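Local coordinates for glycosyl hydrolase, family 38 (Enterococcus faecalis, PDB 5KBP), which probably hydrolyses alpha-mannosidic linkages in carbohydrates, as expected of a metal-binding glycoside hydrolase of family 38, at residues A[842-855]-A[886-898]. Residues are numbered along the deposited sequence; the frame is centred on the assembly and turned at random.
Sequences HLVVRGFNLTAQNI and PLRPFEIRTWRFE. With SO4 (sulfate ion), chain I.
Two donors grip the carbonyl oxygen of Arg-888 from opposite faces of its plane: Asn-849 ND2, 3.3 Å from Arg-888 O, and Glu-891 N, which closes the type II turn 888-891. With CG anti to the backbone N (chi1 -166°), the Asn-849 amide reaches across to that turn, while its ND2 also bonds Gln-853 O. Its OD1 accepts Thr-851 N at 2.8 Å, forming an Asx turn, so both ends of the amide are held and its flip is fixed. Beside it, Thr-851 O sits over the centre of the Phe-890 ring face. Further along, Trp-895 N meets Val-845 O at 2.6 Å in a nearly straight bond (169°), and the indole edge extends past this carbonyl until CZ3 lies 3.6 Å from Gly-847 N. On the other face of the sheet Arg-846 lies alongside Thr-894, a weak in-plane bond joining NH2 to OG1, while its NH1 forms a salt bridge with Glu-101. At the far end Glu-898 CG stands 4.0 Å from the His-842 ring centroid, a CH-pi contact. Strands 843-849 and 892-897, running at 161°, pair as neighbouring antiparallel strands inside a five-stranded sheet of the family 38 C-terminal beta-sandwich domain.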
loop_
_atom_site.group_PDB
_atom_site.type_symbol
_atom_site.label_atom_id
_atom_site.label_comp_id
_atom_site.label_asym_id
_atom_site.label_seq_id
_atom_site.Cartn_x
_atom_site.Cartn_y
_atom_site.Cartn_z
ATOM N N HIS A 842 -25.434 17.624 -14.317
ATOM C CA HIS A 842 -25.330 19.070 -14.457
ATOM C C HIS A 842 -23.884 19.510 -14.267
ATOM O O HIS A 842 -23.166 18.981 -13.417
ATOM C CB HIS A 842 -26.218 19.775 -13.430
ATOM C CG HIS A 842 -27.677 19.483 -13.580
ATOM N ND1 HIS A 842 -28.253 19.155 -14.788
ATOM C CD2 HIS A 842 -28.680 19.473 -12.670
ATOM C CE1 HIS A 842 -29.548 18.954 -14.616
ATOM N NE2 HIS A 842 -29.833 19.141 -13.340
ATOM N N LEU A 843 -23.456 20.486 -15.064
ATOM C CA LEU A 843 -22.113 21.028 -14.911
ATOM C C LEU A 843 -22.037 21.849 -13.629
ATOM O O LEU A 843 -22.818 22.787 -13.437
ATOM C CB LEU A 843 -21.733 21.882 -16.117
ATOM C CG LEU A 843 -20.315 22.459 -16.060
ATOM C CD1 LEU A 843 -19.281 21.343 -16.022
ATOM C CD2 LEU A 843 -20.055 23.393 -17.229
ATOM N N VAL A 844 -21.102 21.495 -12.752
ATOM C CA VAL A 844 -20.923 22.162 -11.466
ATOM C C VAL A 844 -19.621 22.948 -11.506
ATOM O O VAL A 844 -18.561 22.394 -11.821
ATOM C CB VAL A 844 -20.925 21.156 -10.302
ATOM C CG1 VAL A 844 -20.620 21.862 -8.992
ATOM C CG2 VAL A 844 -22.264 20.437 -10.225
ATOM N N VAL A 845 -19.705 24.239 -11.193
ATOM C CA VAL A 845 -18.547 25.121 -11.128
ATOM C C VAL A 845 -18.576 25.846 -9.790
ATOM O O VAL A 845 -19.630 26.325 -9.360
ATOM C CB VAL A 845 -18.532 26.132 -12.293
ATOM C CG1 VAL A 845 -17.293 27.012 -12.222
ATOM C CG2 VAL A 845 -18.607 25.410 -13.629
ATOM N N ARG A 846 -17.424 25.923 -9.131
ATOM C CA ARG A 846 -17.327 26.572 -7.833
ATOM C C ARG A 846 -16.139 27.519 -7.797
ATOM O O ARG A 846 -15.037 27.173 -8.236
ATOM C CB ARG A 846 -17.208 25.545 -6.700
ATOM C CG ARG A 846 -16.979 26.164 -5.327
ATOM C CD ARG A 846 -17.391 25.227 -4.199
ATOM N NE ARG A 846 -16.900 23.867 -4.398
ATOM C CZ ARG A 846 -17.669 22.843 -4.757
ATOM N NH1 ARG A 846 -17.141 21.639 -4.920
ATOM N NH2 ARG A 846 -18.969 23.022 -4.950
ATOM N N GLY A 847 -16.379 28.721 -7.269
ATOM C CA GLY A 847 -15.327 29.678 -7.000
ATOM C C GLY A 847 -15.603 30.398 -5.695
ATOM O O GLY A 847 -16.622 30.162 -5.043
ATOM N N PHE A 848 -14.683 31.283 -5.320
ATOM C CA PHE A 848 -14.864 32.040 -4.091
ATOM C C PHE A 848 -14.214 33.409 -4.221
ATOM O O PHE A 848 -13.240 33.587 -4.957
ATOM C CB PHE A 848 -14.300 31.294 -2.874
ATOM C CG PHE A 848 -12.801 31.189 -2.856
ATOM C CD1 PHE A 848 -12.144 30.294 -3.684
ATOM C CD2 PHE A 848 -12.050 31.970 -1.993
ATOM C CE1 PHE A 848 -10.765 30.190 -3.662
ATOM C CE2 PHE A 848 -10.672 31.870 -1.963
ATOM C CZ PHE A 848 -10.029 30.979 -2.800
ATOM N N ASN A 849 -14.772 34.374 -3.496
ATOM C CA ASN A 849 -14.238 35.729 -3.479
ATOM C C ASN A 849 -12.965 35.776 -2.643
ATOM O O ASN A 849 -12.916 35.229 -1.536
ATOM C CB ASN A 849 -15.277 36.700 -2.915
ATOM C CG ASN A 849 -14.928 38.154 -3.176
ATOM O OD1 ASN A 849 -13.781 38.494 -3.473
ATOM N ND2 ASN A 849 -15.922 39.025 -3.056
ATOM N N LEU A 850 -11.938 36.431 -3.175
ATOM C CA LEU A 850 -10.676 36.591 -2.469
ATOM C C LEU A 850 -10.639 37.832 -1.586
ATOM O O LEU A 850 -9.762 37.931 -0.722
ATOM C CB LEU A 850 -9.516 36.651 -3.471
ATOM C CG LEU A 850 -9.248 35.410 -4.326
ATOM C CD1 LEU A 850 -8.307 35.742 -5.473
ATOM C CD2 LEU A 850 -8.670 34.297 -3.470
ATOM N N THR A 851 -11.565 38.768 -1.772
ATOM C CA THR A 851 -11.542 40.054 -1.090
ATOM C C THR A 851 -12.720 40.171 -0.128
ATOM O O THR A 851 -13.583 39.291 -0.043
ATOM C CB THR A 851 -11.564 41.201 -2.102
ATOM O OG1 THR A 851 -12.890 41.357 -2.624
ATOM C CG2 THR A 851 -10.620 40.909 -3.247
ATOM N N ALA A 852 -12.747 41.285 0.600
ATOM C CA ALA A 852 -13.824 41.604 1.526
ATOM C C ALA A 852 -14.860 42.540 0.919
ATOM O O ALA A 852 -15.697 43.079 1.651
ATOM C CB ALA A 852 -13.253 42.219 2.806
ATOM N N GLN A 853 -14.829 42.743 -0.395
ATOM C CA GLN A 853 -15.774 43.611 -1.080
ATOM C C GLN A 853 -16.696 42.796 -1.976
ATOM O O GLN A 853 -16.340 41.712 -2.447
ATOM C CB GLN A 853 -15.051 44.668 -1.924
ATOM C CG GLN A 853 -14.485 45.832 -1.131
ATOM C CD GLN A 853 -13.215 45.472 -0.388
ATOM O OE1 GLN A 853 -13.116 45.668 0.823
ATOM N NE2 GLN A 853 -12.233 44.951 -1.113
ATOM N N ASN A 854 -17.895 43.331 -2.200
ATOM C CA ASN A 854 -18.802 42.761 -3.186
ATOM C C ASN A 854 -18.276 43.058 -4.584
ATOM O O ASN A 854 -18.126 44.224 -4.963
ATOM C CB ASN A 854 -20.208 43.332 -3.007
ATOM C CG ASN A 854 -20.823 42.966 -1.672
ATOM O OD1 ASN A 854 -21.478 41.932 -1.541
ATOM N ND2 ASN A 854 -20.616 43.815 -0.671
ATOM N N ILE A 855 -17.984 42.009 -5.346
ATOM C CA ILE A 855 -17.432 42.166 -6.689
ATOM C C ILE A 855 -18.402 41.559 -7.696
ATOM O O ILE A 855 -19.171 40.653 -7.345
ATOM C CB ILE A 855 -16.037 41.528 -6.795
ATOM C CG1 ILE A 855 -16.134 40.005 -6.693
ATOM C CG2 ILE A 855 -15.114 42.074 -5.715
ATOM C CD1 ILE A 855 -14.800 39.307 -6.778
ATOM N N PRO A 886 -24.101 40.083 -7.324
ATOM C CA PRO A 886 -22.673 40.268 -7.052
ATOM C C PRO A 886 -22.160 39.254 -6.041
ATOM O O PRO A 886 -22.886 38.800 -5.153
ATOM C CB PRO A 886 -22.597 41.698 -6.502
ATOM C CG PRO A 886 -23.979 41.983 -5.994
ATOM C CD PRO A 886 -24.898 41.255 -6.925
ATOM N N LEU A 887 -20.889 38.891 -6.194
ATOM C CA LEU A 887 -20.261 37.944 -5.283
ATOM C C LEU A 887 -19.995 38.624 -3.946
ATOM O O LEU A 887 -19.267 39.620 -3.882
ATOM C CB LEU A 887 -18.968 37.409 -5.889
ATOM C CG LEU A 887 -18.330 36.203 -5.199
ATOM C CD1 LEU A 887 -19.314 35.048 -5.125
ATOM C CD2 LEU A 887 -17.067 35.785 -5.933
ATOM N N ARG A 888 -20.591 38.094 -2.883
ATOM C CA ARG A 888 -20.450 38.691 -1.568
ATOM C C ARG A 888 -19.045 38.444 -1.018
ATOM O O ARG A 888 -18.345 37.532 -1.465
ATOM C CB ARG A 888 -21.512 38.131 -0.625
ATOM C CG ARG A 888 -22.930 38.510 -1.025
ATOM C CD ARG A 888 -23.944 38.101 0.028
ATOM N NE ARG A 888 -24.047 36.652 0.162
ATOM C CZ ARG A 888 -24.844 35.890 -0.581
ATOM N NH1 ARG A 888 -24.876 34.579 -0.391
ATOM N NH2 ARG A 888 -25.606 36.439 -1.517
ATOM N N PRO A 889 -18.603 39.263 -0.062
ATOM C CA PRO A 889 -17.256 39.088 0.499
ATOM C C PRO A 889 -17.061 37.701 1.098
ATOM O O PRO A 889 -17.852 37.243 1.925
ATOM C CB PRO A 889 -17.173 40.180 1.574
ATOM C CG PRO A 889 -18.581 40.665 1.772
ATOM C CD PRO A 889 -19.252 40.478 0.456
ATOM N N PHE A 890 -15.989 37.035 0.660
ATOM C CA PHE A 890 -15.611 35.708 1.146
ATOM C C PHE A 890 -16.701 34.673 0.888
ATOM O O PHE A 890 -16.795 33.665 1.594
ATOM C CB PHE A 890 -15.247 35.741 2.634
ATOM C CG PHE A 890 -14.192 36.754 2.980
ATOM C CD1 PHE A 890 -12.868 36.538 2.638
ATOM C CD2 PHE A 890 -14.524 37.918 3.655
ATOM C CE1 PHE A 890 -11.894 37.468 2.956
ATOM C CE2 PHE A 890 -13.555 38.849 3.978
ATOM C CZ PHE A 890 -12.238 38.624 3.628
ATOM N N GLU A 891 -17.533 34.904 -0.124
ATOM C CA GLU A 891 -18.581 33.955 -0.461
ATOM C C GLU A 891 -18.012 32.802 -1.276
ATOM O O GLU A 891 -17.180 33.002 -2.163
ATOM C CB GLU A 891 -19.701 34.637 -1.247
ATOM C CG GLU A 891 -20.917 33.749 -1.466
ATOM C CD GLU A 891 -21.832 34.260 -2.560
ATOM O OE1 GLU A 891 -22.229 33.452 -3.424
ATOM O OE2 GLU A 891 -22.151 35.467 -2.557
ATOM N N ILE A 892 -18.463 31.593 -0.963
ATOM C CA ILE A 892 -18.147 30.403 -1.744
ATOM C C ILE A 892 -19.361 30.136 -2.627
ATOM O O ILE A 892 -20.376 29.606 -2.166
ATOM C CB ILE A 892 -17.820 29.203 -0.853
ATOM C CG1 ILE A 892 -16.749 29.573 0.174
ATOM C CG2 ILE A 892 -17.356 28.031 -1.702
ATOM C CD1 ILE A 892 -16.563 28.523 1.248
ATOM N N ARG A 893 -19.267 30.509 -3.898
ATOM C CA ARG A 893 -20.384 30.392 -4.823
ATOM C C ARG A 893 -20.214 29.166 -5.710
ATOM O O ARG A 893 -19.117 28.887 -6.202
ATOM C CB ARG A 893 -20.511 31.651 -5.684
ATOM C CG ARG A 893 -21.717 31.647 -6.609
ATOM C CD ARG A 893 -22.004 33.035 -7.152
ATOM N NE ARG A 893 -22.447 33.954 -6.108
ATOM C CZ ARG A 893 -22.794 35.218 -6.326
ATOM N NH1 ARG A 893 -22.748 35.718 -7.554
ATOM N NH2 ARG A 893 -23.186 35.985 -5.318
ATOM N N THR A 894 -21.311 28.437 -5.908
ATOM C CA THR A 894 -21.332 27.247 -6.746
ATOM C C THR A 894 -22.429 27.390 -7.790
ATOM O O THR A 894 -23.579 27.687 -7.449
ATOM C CB THR A 894 -21.560 25.982 -5.911
ATOM O OG1 THR A 894 -20.578 25.909 -4.870
ATOM C CG2 THR A 894 -21.455 24.741 -6.783
ATOM N N TRP A 895 -22.075 27.178 -9.054
ATOM C CA TRP A 895 -23.009 27.278 -10.164
ATOM C C TRP A 895 -23.489 25.896 -10.598
ATOM O O TRP A 895 -22.875 24.870 -10.294
ATOM C CB TRP A 895 -22.366 27.993 -11.354
ATOM C CG TRP A 895 -22.093 29.453 -11.142
ATOM C CD1 TRP A 895 -22.863 30.499 -11.559
ATOM C CD2 TRP A 895 -20.962 30.027 -10.476
ATOM N NE1 TRP A 895 -22.286 31.689 -11.189
ATOM C CE2 TRP A 895 -21.118 31.427 -10.522
ATOM C CE3 TRP A 895 -19.836 29.494 -9.843
ATOM C CZ2 TRP A 895 -20.188 32.299 -9.962
ATOM C CZ3 TRP A 895 -18.916 30.363 -9.284
ATOM C CH2 TRP A 895 -19.098 31.750 -9.346
ATOM N N ARG A 896 -24.603 25.888 -11.326
ATOM C CA ARG A 896 -25.140 24.680 -11.936
ATOM C C ARG A 896 -25.629 25.017 -13.335
ATOM O O ARG A 896 -26.451 25.921 -13.504
ATOM C CB ARG A 896 -26.288 24.086 -11.113
ATOM C CG ARG A 896 -27.059 23.004 -11.857
ATOM C CD ARG A 896 -28.433 22.757 -11.255
ATOM N NE ARG A 896 -28.376 21.957 -10.036
ATOM C CZ ARG A 896 -29.446 21.471 -9.416
ATOM N NH1 ARG A 896 -30.659 21.701 -9.902
ATOM N NH2 ARG A 896 -29.306 20.751 -8.311
ATOM N N PHE A 897 -25.120 24.294 -14.330
ATOM C CA PHE A 897 -25.534 24.447 -15.722
ATOM C C PHE A 897 -26.287 23.189 -16.136
ATOM O O PHE A 897 -25.705 22.101 -16.186
ATOM C CB PHE A 897 -24.331 24.685 -16.633
ATOM C CG PHE A 897 -23.639 26.002 -16.400
ATOM C CD1 PHE A 897 -22.638 26.119 -15.449
ATOM C CD2 PHE A 897 -23.984 27.118 -17.142
ATOM C CE1 PHE A 897 -22.000 27.329 -15.238
ATOM C CE2 PHE A 897 -23.349 28.331 -16.936
ATOM C CZ PHE A 897 -22.356 28.436 -15.982
ATOM N N GLU A 898 -27.576 23.335 -16.426
ATOM C CA GLU A 898 -28.391 22.194 -16.825
ATOM C C GLU A 898 -28.150 21.828 -18.285
ATOM O O GLU A 898 -28.034 20.649 -18.626
ATOM C CB GLU A 898 -29.874 22.482 -16.592
ATOM C CG GLU A 898 -30.224 22.741 -15.137
ATOM C CD GLU A 898 -31.508 22.057 -14.715
ATOM O OE1 GLU A 898 -32.280 21.638 -15.603
ATOM O OE2 GLU A 898 -31.743 21.930 -13.496
HETATM S S SO4 I . -9.582 43.861 0.910
HETATM O O1 SO4 I . -8.224 43.993 1.428
HETATM O O2 SO4 I . -9.546 43.777 -0.547
HETATM O O3 SO4 I . -10.363 45.029 1.309
HETATM O O4 SO4 I . -10.199 42.655 1.454
#